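PDB 3TNL: shikimate dehydrogenase from Listeria monocytogenes, which probably catalyses the reversible NADPH-linked reduction of 3-dehydroshikimate to shikimate, a step of the chorismate pathway to the aromatic amino acids. Local coordinates for residues B[41-46]-B[94-99]; B[53-58]-B[288-293]; B[100-105]-B[118-123]. All coordinates share one frame; numbering follows the deposited sequence. Where two conformers were deposited one is given.

Contact 1. Residues B[41-46]-B[94-99]; sequences GLIATP and WNVSMP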
loop_
_atom_site.group_PDB
_atom_site.type_symbol
_atom_site.label_atom_id
_atom_site.label_comp_id
_atom_site.label_asym_id
_atom_site.label_seq_id
_atom_site.Cartn_x
_atom_site.Cartn_y
_atom_site.Cartn_z
ATOM N N GLY B 41 -2.806 5.883 -1.658
ATOM C CA GLY B 41 -1.422 6.346 -1.670
ATOM C C GLY B 41 -1.240 7.851 -1.633
ATOM O O GLY B 41 -2.195 8.637 -1.695
ATOM N N LEU B 42 0.028 8.228 -1.601
ATOM C CA LEU B 42 0.492 9.620 -1.672
ATOM C C LEU B 42 1.848 9.515 -2.362
ATOM O O LEU B 42 2.764 8.877 -1.824
ATOM C CB LEU B 42 0.572 10.262 -0.290
ATOM C CG LEU B 42 1.372 11.584 -0.219
ATOM C CD1 LEU B 42 0.802 12.646 -1.149
ATOM C CD2 LEU B 42 1.394 12.125 1.187
ATOM N N ILE B 43 1.984 10.127 -3.528
ATOM C CA ILE B 43 3.200 10.005 -4.298
ATOM C C ILE B 43 3.838 11.380 -4.555
ATOM O O ILE B 43 3.255 12.273 -5.186
ATOM C CB ILE B 43 2.971 9.166 -5.600
ATOM C CG1 ILE B 43 1.865 9.743 -6.456
ATOM C CG2 ILE B 43 2.556 7.719 -5.222
ATOM C CD1 ILE B 43 1.722 9.008 -7.803
ATOM N N ALA B 44 5.075 11.518 -4.075
ATOM C CA ALA B 44 5.774 12.795 -4.089
ATOM C C ALA B 44 7.141 12.571 -3.517
ATOM O O ALA B 44 7.420 11.504 -2.953
ATOM C CB ALA B 44 5.022 13.790 -3.188
ATOM N N THR B 45 8.012 13.553 -3.676
ATOM C CA THR B 45 9.343 13.464 -3.043
ATOM C C THR B 45 9.913 14.869 -2.938
ATOM O O THR B 45 9.908 15.609 -3.915
ATOM C CB THR B 45 10.296 12.545 -3.761
ATOM O OG1 THR B 45 11.493 12.431 -2.979
ATOM C CG2 THR B 45 10.619 13.051 -5.171
ATOM N N PRO B 46 10.366 15.257 -1.723
ATOM C CA PRO B 46 10.345 14.510 -0.465
ATOM C C PRO B 46 8.921 14.452 0.058
ATOM O O PRO B 46 8.079 15.242 -0.379
ATOM C CB PRO B 46 11.253 15.351 0.456
ATOM C CG PRO B 46 11.073 16.724 -0.029
ATOM C CD PRO B 46 10.918 16.616 -1.532
ATOM N N TRP B 94 -5.280 8.005 -4.803
ATOM C CA TRP B 94 -4.070 8.498 -4.187
ATOM C C TRP B 94 -3.978 10.010 -4.338
ATOM O O TRP B 94 -4.666 10.608 -5.195
ATOM C CB TRP B 94 -2.825 7.864 -4.831
ATOM C CG TRP B 94 -2.645 7.999 -6.320
ATOM C CD1 TRP B 94 -1.924 8.938 -6.952
ATOM C CD2 TRP B 94 -3.120 7.101 -7.340
ATOM N NE1 TRP B 94 -1.921 8.717 -8.314
ATOM C CE2 TRP B 94 -2.647 7.588 -8.568
ATOM C CE3 TRP B 94 -3.906 5.935 -7.332
ATOM C CZ2 TRP B 94 -2.924 6.961 -9.770
ATOM C CZ3 TRP B 94 -4.190 5.333 -8.533
ATOM C CH2 TRP B 94 -3.694 5.851 -9.737
ATOM N N ASN B 95 -3.207 10.618 -3.441
ATOM C CA ASN B 95 -2.826 12.013 -3.564
ATOM C C ASN B 95 -1.493 12.096 -4.331
ATOM O O ASN B 95 -0.698 11.139 -4.370
ATOM C CB ASN B 95 -2.666 12.699 -2.226
ATOM C CG ASN B 95 -3.964 13.181 -1.625
ATOM O OD1 ASN B 95 -4.148 13.033 -0.425
ATOM N ND2 ASN B 95 -4.840 13.806 -2.426
ATOM N N VAL B 96 -1.274 13.269 -4.901
ATOM C CA VAL B 96 -0.075 13.568 -5.684
ATOM C C VAL B 96 0.493 14.879 -5.187
ATOM O O VAL B 96 -0.245 15.845 -5.010
ATOM C CB VAL B 96 -0.391 13.711 -7.201
ATOM C CG1 VAL B 96 0.916 13.871 -8.022
ATOM C CG2 VAL B 96 -1.202 12.515 -7.694
ATOM N N SER B 97 1.806 14.940 -4.983
ATOM C CA SER B 97 2.427 16.224 -4.604
ATOM C C SER B 97 3.698 16.437 -5.415
ATOM O O SER B 97 3.976 15.668 -6.344
ATOM C CB SER B 97 2.593 16.370 -3.091
ATOM O OG SER B 97 2.859 17.744 -2.764
ATOM N N MET B 98 4.454 17.492 -5.096
ATOM C CA MET B 98 5.684 17.790 -5.836
ATOM C C MET B 98 6.590 16.577 -5.867
ATOM O O MET B 98 6.762 15.903 -4.876
ATOM C CB MET B 98 6.439 18.973 -5.227
ATOM C CG MET B 98 5.777 20.321 -5.396
ATOM S SD MET B 98 6.829 21.672 -4.785
ATOM C CE MET B 98 5.825 23.081 -5.277
ATOM N N PRO B 99 7.242 16.337 -7.008
ATOM C CA PRO B 99 7.278 17.099 -8.263
ATOM C C PRO B 99 6.359 16.574 -9.370
ATOM O O PRO B 99 6.617 16.799 -10.540
ATOM C CB PRO B 99 8.728 16.861 -8.697
ATOM C CG PRO B 99 8.934 15.406 -8.346
ATOM C CD PRO B 99 8.212 15.224 -7.036
HETATM O O HOH W 1 6.994 17.029 -2.119
#
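Gly41 to Ala44 and Trp94 to Val96 run as neighbouring parallel strands, their short axes 4.4 Å apart at closest and 19° from exact alignment. The ladder is staggered: Asn95 N bonds to Gly41 O, Ile43 N to Asn95 O, and Ser97 N to Ile43 O. A fourth bond, Thr45 N to Met98 O at 2.9 Å, carries the pairing past the strand ends.

Glycine suits position 41: it puts no side chain on the face of Trp94, whose CB packs 3.3 Å from Gly41 O. Ile43 shares that face; its CG1 stands between backbone N and carbonyl carbon (chi1 56°), and CD1 comes obliquely to the indole, 3.7 Å from Trp94 NE1. Helix 79-88 covers this mainly apolar patch, in which Trp94 NE1 is buried with no polar partner in the model. On the face of Leu42 and Asn95, Leu42 CD1 lies 3.6 Å from Asn95 CB, while the amide of Asn95 turns to Tyr69 and to Asn122 O. At the end of its strand the small Ala44 fits closely, its CB 3.5 Å from Ser97 CB just past the other strand.

Cis peptides precede Pro46 and Pro99, and a water donates to both Pro46 O and Met98 O. Main-chain bonding thus continues beyond the C-terminal ends of these parallel strands, where Ser97 probably binds shikimate and Met98, in the conformer described, touches the dinucleotide.

Contact 2. Residues B[53-58]-B[288-293]; sequences PTMHNE and MMLWQG. With NAD (nicotinamide-adenine-dinucleotide), chain H.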
loop_
_atom_site.group_PDB
_atom_site.type_symbol
_atom_site.label_atom_id
_atom_site.label_comp_id
_atom_site.label_asym_id
_atom_site.label_seq_id
_atom_site.Cartn_x
_atom_site.Cartn_y
_atom_site.Cartn_z
ATOM N N PRO B 53 -0.931 11.331 5.922
ATOM C CA PRO B 53 -1.295 9.971 6.324
ATOM C C PRO B 53 -1.965 9.931 7.685
ATOM O O PRO B 53 -2.920 9.174 7.872
ATOM C CB PRO B 53 0.038 9.211 6.303
ATOM C CG PRO B 53 0.817 9.931 5.275
ATOM C CD PRO B 53 0.463 11.398 5.443
ATOM N N THR B 54 -1.485 10.739 8.622
ATOM C CA THR B 54 -2.102 10.805 9.935
ATOM C C THR B 54 -3.560 11.266 9.817
ATOM O O THR B 54 -4.460 10.666 10.401
ATOM C CB THR B 54 -1.283 11.709 10.850
ATOM O OG1 THR B 54 -0.005 11.100 11.075
ATOM C CG2 THR B 54 -1.976 11.835 12.195
ATOM N N MET B 55 -3.802 12.331 9.069
ATOM C CA MET B 55 -5.149 12.810 8.851
ATOM C C MET B 55 -6.069 11.709 8.316
ATOM O O MET B 55 -7.125 11.452 8.897
ATOM C CB MET B 55 -5.136 14.003 7.898
ATOM C CG MET B 55 -6.493 14.380 7.312
ATOM S SD MET B 55 -6.581 16.017 6.511
ATOM C CE MET B 55 -5.360 15.828 5.219
ATOM N N HIS B 56 -5.700 11.070 7.206
ATOM C CA HIS B 56 -6.615 10.092 6.618
ATOM C C HIS B 56 -6.736 8.812 7.427
ATOM O O HIS B 56 -7.829 8.268 7.551
ATOM C CB HIS B 56 -6.259 9.819 5.152
ATOM C CG HIS B 56 -6.518 11.001 4.282
ATOM N ND1 HIS B 56 -7.802 11.422 3.978
ATOM C CD2 HIS B 56 -5.678 11.903 3.729
ATOM C CE1 HIS B 56 -7.727 12.518 3.250
ATOM N NE2 HIS B 56 -6.453 12.821 3.065
ATOM N N ASN B 57 -5.638 8.330 7.995
ATOM C CA ASN B 57 -5.727 7.114 8.810
ATOM C C ASN B 57 -6.589 7.317 10.060
ATOM O O ASN B 57 -7.366 6.456 10.441
ATOM C CB ASN B 57 -4.325 6.590 9.144
ATOM C CG ASN B 57 -3.675 5.959 7.958
ATOM O OD1 ASN B 57 -4.346 5.261 7.222
ATOM N ND2 ASN B 57 -2.384 6.213 7.752
ATOM N N GLU B 58 -6.466 8.476 10.676
ATOM C CA GLU B 58 -7.314 8.796 11.846
ATOM C C GLU B 58 -8.773 8.867 11.400
ATOM O O GLU B 58 -9.659 8.384 12.114
ATOM C CB GLU B 58 -6.866 10.089 12.522
ATOM C CG GLU B 58 -5.535 9.952 13.255
ATOM C CD GLU B 58 -5.611 9.196 14.564
ATOM O OE1 GLU B 58 -4.547 8.759 15.033
ATOM O OE2 GLU B 58 -6.714 9.070 15.137
ATOM N N MET B 288 -7.513 25.325 4.939
ATOM C CA MET B 288 -7.218 24.909 3.590
ATOM C C MET B 288 -6.704 23.468 3.584
ATOM O O MET B 288 -7.105 22.636 2.745
ATOM C CB MET B 288 -6.166 25.817 2.966
ATOM C CG MET B 288 -5.691 25.376 1.612
ATOM S SD MET B 288 -4.548 26.564 0.853
ATOM C CE MET B 288 -4.172 25.816 -0.715
ATOM N N MET B 289 -5.807 23.175 4.518
ATOM C CA MET B 289 -5.222 21.841 4.631
ATOM C C MET B 289 -6.295 20.798 4.953
ATOM O O MET B 289 -6.351 19.735 4.309
ATOM C CB MET B 289 -4.084 21.842 5.654
ATOM C CG MET B 289 -3.376 20.518 5.851
ATOM S SD MET B 289 -4.250 19.432 7.012
ATOM C CE MET B 289 -3.168 17.984 7.023
ATOM N N LEU B 290 -7.153 21.118 5.919
ATOM C CA LEU B 290 -8.180 20.188 6.351
ATOM C C LEU B 290 -9.224 19.930 5.277
ATOM O O LEU B 290 -9.584 18.779 5.039
ATOM C CB LEU B 290 -8.848 20.717 7.601
ATOM C CG LEU B 290 -7.961 20.665 8.839
ATOM C CD1 LEU B 290 -8.599 21.525 9.890
ATOM C CD2 LEU B 290 -7.734 19.241 9.345
ATOM N N TRP B 291 -9.688 20.996 4.624
ATOM C CA TRP B 291 -10.773 20.865 3.657
ATOM C C TRP B 291 -10.332 20.279 2.347
ATOM O O TRP B 291 -11.140 19.662 1.653
ATOM C CB TRP B 291 -11.563 22.169 3.496
ATOM C CG TRP B 291 -12.363 22.466 4.743
ATOM C CD1 TRP B 291 -12.069 23.371 5.723
ATOM C CD2 TRP B 291 -13.566 21.804 5.151
ATOM N NE1 TRP B 291 -13.024 23.319 6.716
ATOM C CE2 TRP B 291 -13.953 22.367 6.385
ATOM C CE3 TRP B 291 -14.354 20.794 4.590
ATOM C CZ2 TRP B 291 -15.094 21.960 7.062
ATOM C CZ3 TRP B 291 -15.497 20.395 5.257
ATOM C CH2 TRP B 291 -15.853 20.971 6.498
ATOM N N GLN B 292 -9.073 20.447 2.001
ATOM C CA GLN B 292 -8.604 19.777 0.777
ATOM C C GLN B 292 -8.578 18.245 1.041
ATOM O O GLN B 292 -8.882 17.429 0.169
ATOM C CB GLN B 292 -7.267 20.308 0.257
ATOM C CG GLN B 292 -6.034 19.885 0.942
ATOM C CD GLN B 292 -4.790 20.502 0.274
ATOM O OE1 GLN B 292 -4.457 21.655 0.514
ATOM N NE2 GLN B 292 -4.128 19.733 -0.572
ATOM N N GLY B 293 -8.191 17.873 2.252
ATOM C CA GLY B 293 -8.218 16.477 2.687
ATOM C C GLY B 293 -9.651 15.925 2.719
ATOM O O GLY B 293 -9.926 14.805 2.254
HETATM P PA NAD H . 5.856 27.157 -5.161
HETATM O O1A NAD H . 7.332 26.800 -5.003
HETATM O O2A NAD H . 5.047 26.424 -6.214
HETATM O O5B NAD H . 5.730 28.763 -5.338
HETATM C C5B NAD H . 6.469 29.712 -4.568
HETATM C C4B NAD H . 5.834 31.099 -4.718
HETATM O O4B NAD H . 6.430 31.992 -3.763
HETATM C C3B NAD H . 6.153 31.744 -6.052
HETATM O O3B NAD H . 5.054 32.626 -6.395
HETATM C C2B NAD H . 7.386 32.578 -5.798
HETATM O O2B NAD H . 7.500 33.699 -6.664
HETATM C C1B NAD H . 7.131 33.050 -4.381
HETATM N N9A NAD H . 8.303 33.403 -3.572
HETATM C C8A NAD H . 9.158 32.518 -3.005
HETATM N N7A NAD H . 10.073 33.188 -2.274
HETATM C C5A NAD H . 9.817 34.519 -2.342
HETATM C C6A NAD H . 10.358 35.684 -1.837
HETATM N N6A NAD H . 11.421 35.642 -1.027
HETATM N N1A NAD H . 9.780 36.874 -2.110
HETATM C C2A NAD H . 8.697 36.947 -2.922
HETATM N N3A NAD H . 8.110 35.854 -3.460
HETATM C C4A NAD H . 8.630 34.634 -3.197
HETATM O O3 NAD H . 5.216 26.963 -3.709
HETATM P PN NAD H . 3.724 26.484 -3.348
HETATM O O1N NAD H . 3.595 24.981 -3.385
HETATM O O2N NAD H . 2.714 27.357 -4.095
HETATM O O5D NAD H . 3.614 26.815 -1.775
HETATM C C5D NAD H . 3.677 28.172 -1.355
HETATM C C4D NAD H . 3.256 28.147 0.101
HETATM O O4D NAD H . 1.951 27.551 0.208
HETATM C C3D NAD H . 4.188 27.283 0.936
HETATM O O3D NAD H . 4.534 28.007 2.121
HETATM C C2D NAD H . 3.369 26.047 1.268
HETATM O O2D NAD H . 3.776 25.415 2.503
HETATM C C1D NAD H . 1.957 26.617 1.302
HETATM N N1N NAD H . 0.865 25.671 1.061
HETATM C C2N NAD H . -0.101 25.523 1.988
HETATM C C3N NAD H . -1.161 24.648 1.777
HETATM C C7N NAD H . -2.247 24.465 2.786
HETATM O O7N NAD H . -2.895 23.423 2.689
HETATM N N7N NAD H . -2.491 25.424 3.705
HETATM C C4N NAD H . -1.212 23.911 0.583
HETATM C C5N NAD H . -0.205 24.086 -0.361
HETATM C C6N NAD H . 0.837 24.975 -0.100
#
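The nicotinamide end of the NAD pocket is bordered by helix 286-301, and behind it this helix meets helix 52-63 through Met55 and Met289, which reach toward each other tip to tip. Their CE methyls are 3.6 Å apart, Met55 CE to Met289 CE. The short helix axes stay 11.1 Å apart and cross at -50°, a gap that long, unbranched methionines can span. Met55 leaves its helix with CG opposite the backbone N (chi1 165°) and then bends at its last torsion (chi3 60°), which brings CE to 3.9 Å from Gly293 CA; glycine, with no side chain, lets the methyl come in over the helix backbone.

In the shikimate dehydrogenase fold the first helix belongs to the substrate-binding part, whereas the second follows the last strand of the parallel, Rossmann-type sheet and packs back against that part. His56 adds a polar touch: its CE1 lies 3.3 Å from Gly293 O, which sits at the ring edge in the ring plane, while Tyr69 stacks on the ring and Trp300 meets it edge-to-face. On the cofactor side of helix 286-301, Met288 SD is 3.7 Å from C7N of the NAD carboxamide, and Met289 CA approaches its O7N.

Contact 3. Residues B[100-105]-B[118-123]; sequences NKTNIH and VGAVNT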
loop_
_atom_site.group_PDB
_atom_site.type_symbol
_atom_site.label_atom_id
_atom_site.label_comp_id
_atom_site.label_asym_id
_atom_site.label_seq_id
_atom_site.Cartn_x
_atom_site.Cartn_y
_atom_site.Cartn_z
ATOM N N ASN B 100 5.273 15.897 -8.998
ATOM C CA ASN B 100 4.447 15.187 -9.970
ATOM C C ASN B 100 3.099 15.767 -10.375
ATOM O O ASN B 100 2.449 15.199 -11.254
ATOM C CB ASN B 100 4.136 13.801 -9.361
ATOM C CG ASN B 100 5.375 13.064 -8.911
ATOM O OD1 ASN B 100 6.323 12.975 -9.642
ATOM N ND2 ASN B 100 5.361 12.542 -7.694
ATOM N N LYS B 101 2.690 16.878 -9.773
ATOM C CA LYS B 101 1.319 17.383 -10.007
ATOM C C LYS B 101 1.019 17.864 -11.416
ATOM O O LYS B 101 -0.101 17.738 -11.873
ATOM C CB LYS B 101 0.957 18.463 -8.997
ATOM C CG LYS B 101 1.002 17.977 -7.579
ATOM C CD LYS B 101 0.505 19.023 -6.592
ATOM C CE LYS B 101 1.399 20.242 -6.540
ATOM N NZ LYS B 101 0.869 21.284 -5.586
ATOM N N THR B 102 2.001 18.455 -12.079
ATOM C CA THR B 102 1.779 18.945 -13.438
ATOM C C THR B 102 2.087 17.934 -14.544
ATOM O O THR B 102 1.748 18.173 -15.695
ATOM C CB THR B 102 2.537 20.251 -13.693
ATOM O OG1 THR B 102 3.941 20.014 -13.632
ATOM C CG2 THR B 102 2.156 21.305 -12.690
ATOM N N ASN B 103 2.708 16.799 -14.208
ATOM C CA ASN B 103 3.008 15.768 -15.204
ATOM C C ASN B 103 2.051 14.585 -15.217
ATOM O O ASN B 103 1.900 13.928 -16.231
ATOM C CB ASN B 103 4.405 15.168 -14.964
ATOM C CG ASN B 103 5.550 16.095 -15.357
ATOM O OD1 ASN B 103 5.380 17.032 -16.114
ATOM N ND2 ASN B 103 6.747 15.789 -14.851
ATOM N N ILE B 104 1.365 14.355 -14.103
ATOM C CA ILE B 104 0.595 13.097 -13.944
ATOM C C ILE B 104 -0.561 12.956 -14.915
ATOM O O ILE B 104 -0.908 11.838 -15.262
ATOM C CB ILE B 104 0.189 12.822 -12.486
ATOM C CG1 ILE B 104 -0.223 11.350 -12.300
ATOM C CG2 ILE B 104 -0.874 13.791 -12.026
ATOM C CD1 ILE B 104 -0.564 10.989 -10.835
ATOM N N HIS B 105 -1.126 14.072 -15.380
ATOM C CA HIS B 105 -2.242 13.995 -16.298
ATOM C C HIS B 105 -1.920 13.108 -17.493
ATOM O O HIS B 105 -2.821 12.499 -18.048
ATOM C CB HIS B 105 -2.662 15.378 -16.808
ATOM C CG HIS B 105 -1.634 16.006 -17.693
ATOM N ND1 HIS B 105 -0.565 16.731 -17.202
ATOM C CD2 HIS B 105 -1.481 15.972 -19.039
ATOM C CE1 HIS B 105 0.183 17.138 -18.214
ATOM N NE2 HIS B 105 -0.340 16.674 -19.335
ATOM N N VAL B 118 -6.303 24.276 -14.456
ATOM C CA VAL B 118 -5.116 24.581 -13.671
ATOM C C VAL B 118 -3.878 23.926 -14.296
ATOM O O VAL B 118 -2.799 24.511 -14.349
ATOM C CB VAL B 118 -5.244 24.108 -12.215
ATOM C CG1 VAL B 118 -3.896 24.222 -11.477
ATOM C CG2 VAL B 118 -6.331 24.883 -11.460
ATOM N N GLY B 119 -4.040 22.696 -14.767
ATOM C CA GLY B 119 -2.925 21.942 -15.299
ATOM C C GLY B 119 -2.176 21.176 -14.236
ATOM O O GLY B 119 -0.993 20.822 -14.412
ATOM N N ALA B 120 -2.820 20.966 -13.098
ATOM C CA ALA B 120 -2.235 20.190 -11.996
ATOM C C ALA B 120 -3.307 19.277 -11.400
ATOM O O ALA B 120 -4.488 19.582 -11.397
ATOM C CB ALA B 120 -1.676 21.105 -10.904
ATOM N N VAL B 121 -2.851 18.152 -10.868
ATOM C CA VAL B 121 -3.693 17.168 -10.216
ATOM C C VAL B 121 -3.067 16.834 -8.874
ATOM O O VAL B 121 -1.872 16.542 -8.807
ATOM C CB VAL B 121 -3.733 15.847 -11.046
ATOM C CG1 VAL B 121 -4.338 14.669 -10.214
ATOM C CG2 VAL B 121 -4.492 16.065 -12.355
ATOM N N ASN B 122 -3.832 16.884 -7.793
ATOM C CA ASN B 122 -3.322 16.447 -6.499
ATOM C C ASN B 122 -4.079 15.234 -5.944
ATOM O O ASN B 122 -3.692 14.696 -4.907
ATOM C CB ASN B 122 -3.285 17.578 -5.456
ATOM C CG ASN B 122 -4.623 17.885 -4.867
ATOM O OD1 ASN B 122 -5.682 17.505 -5.409
ATOM N ND2 ASN B 122 -4.607 18.564 -3.715
ATOM N N THR B 123 -5.126 14.787 -6.640
ATOM C CA THR B 123 -5.990 13.699 -6.184
ATOM C C THR B 123 -6.456 12.858 -7.373
ATOM O O THR B 123 -6.975 13.389 -8.332
ATOM C CB THR B 123 -7.222 14.283 -5.495
ATOM O OG1 THR B 123 -6.821 15.054 -4.338
ATOM C CG2 THR B 123 -8.207 13.202 -5.069
HETATM O O HOH W 2 0.251 20.316 -16.707
#
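Val121 and Lys101 bury more surface here than any other residues, and are joined through the backbone by Val121 N bonding to Lys101 O at 3.0 Å. The same oxygen also receives a CA-H...O contact from Ala120, whose CA is 3.3 Å from Lys101 O, so two neighbouring donors converge on one carbonyl.

The lysine side chain then passes alongside the backbone of residues 120-122. With CG opposite its own carbonyl carbon (chi1 -60°), CB and CG run along Val121 O, Lys101 CG lying 3.4 Å from that oxygen. Only methylene groups do the touching; in the conformer described, the chain bends at chi3 and its amino end leads away from residues 118-123. A lysine suits the place because its aliphatic stem can pack here while its amine reaches onward: Lys101 is the probable proton acceptor of the reaction. Val121 O itself is buried with no polar partner in the model, though it takes a CA-H...O contact from Lys101 CA, 3.5 Å away.

Ile104 CG2 lies against Val121 CB, 3.7 Å away, the two branched side chains crossing at about a right angle. Gly119, leaving helix 113-118 with a positive phi (87°), takes a conformation that glycine tolerates most readily. A water donates to both Gly119 O and Thr102 O, bridging the outer end of the contact.

Around this pair, Ile104 also rests on Trp94 and Val96 of strand 93-96 and on Val83 of helix 79-88. Asn122, a probable shikimate ligand, and Thr123 form a classic beta bulge against His134, leading from the loop into strand 123-127, while helix 286-301 approaches through Gln292 and Ala296.

How the contacts relate
From the N terminus, strand 38-44 opens contact 1, and helix 52-63 follows with the first half of contact 2. Contact 1 closes at residues 94-99, bringing two parallel strands together after a 47-residue excursion. Contact 3 comes next in series, closing a short loop of 12 residues between 100-105 and 118-123; it falls wholly within the long span that contact 2 closes at residues 288-293. Contacts 1 and 2 therefore cross, while contacts 1 and 3 stay inside the substrate-binding domain and touch where Val96 N meets Asn122 O. Contact 2 brings helix 286-301 to that domain, near Asn95 of contact 1 and Asn122 of contact 3.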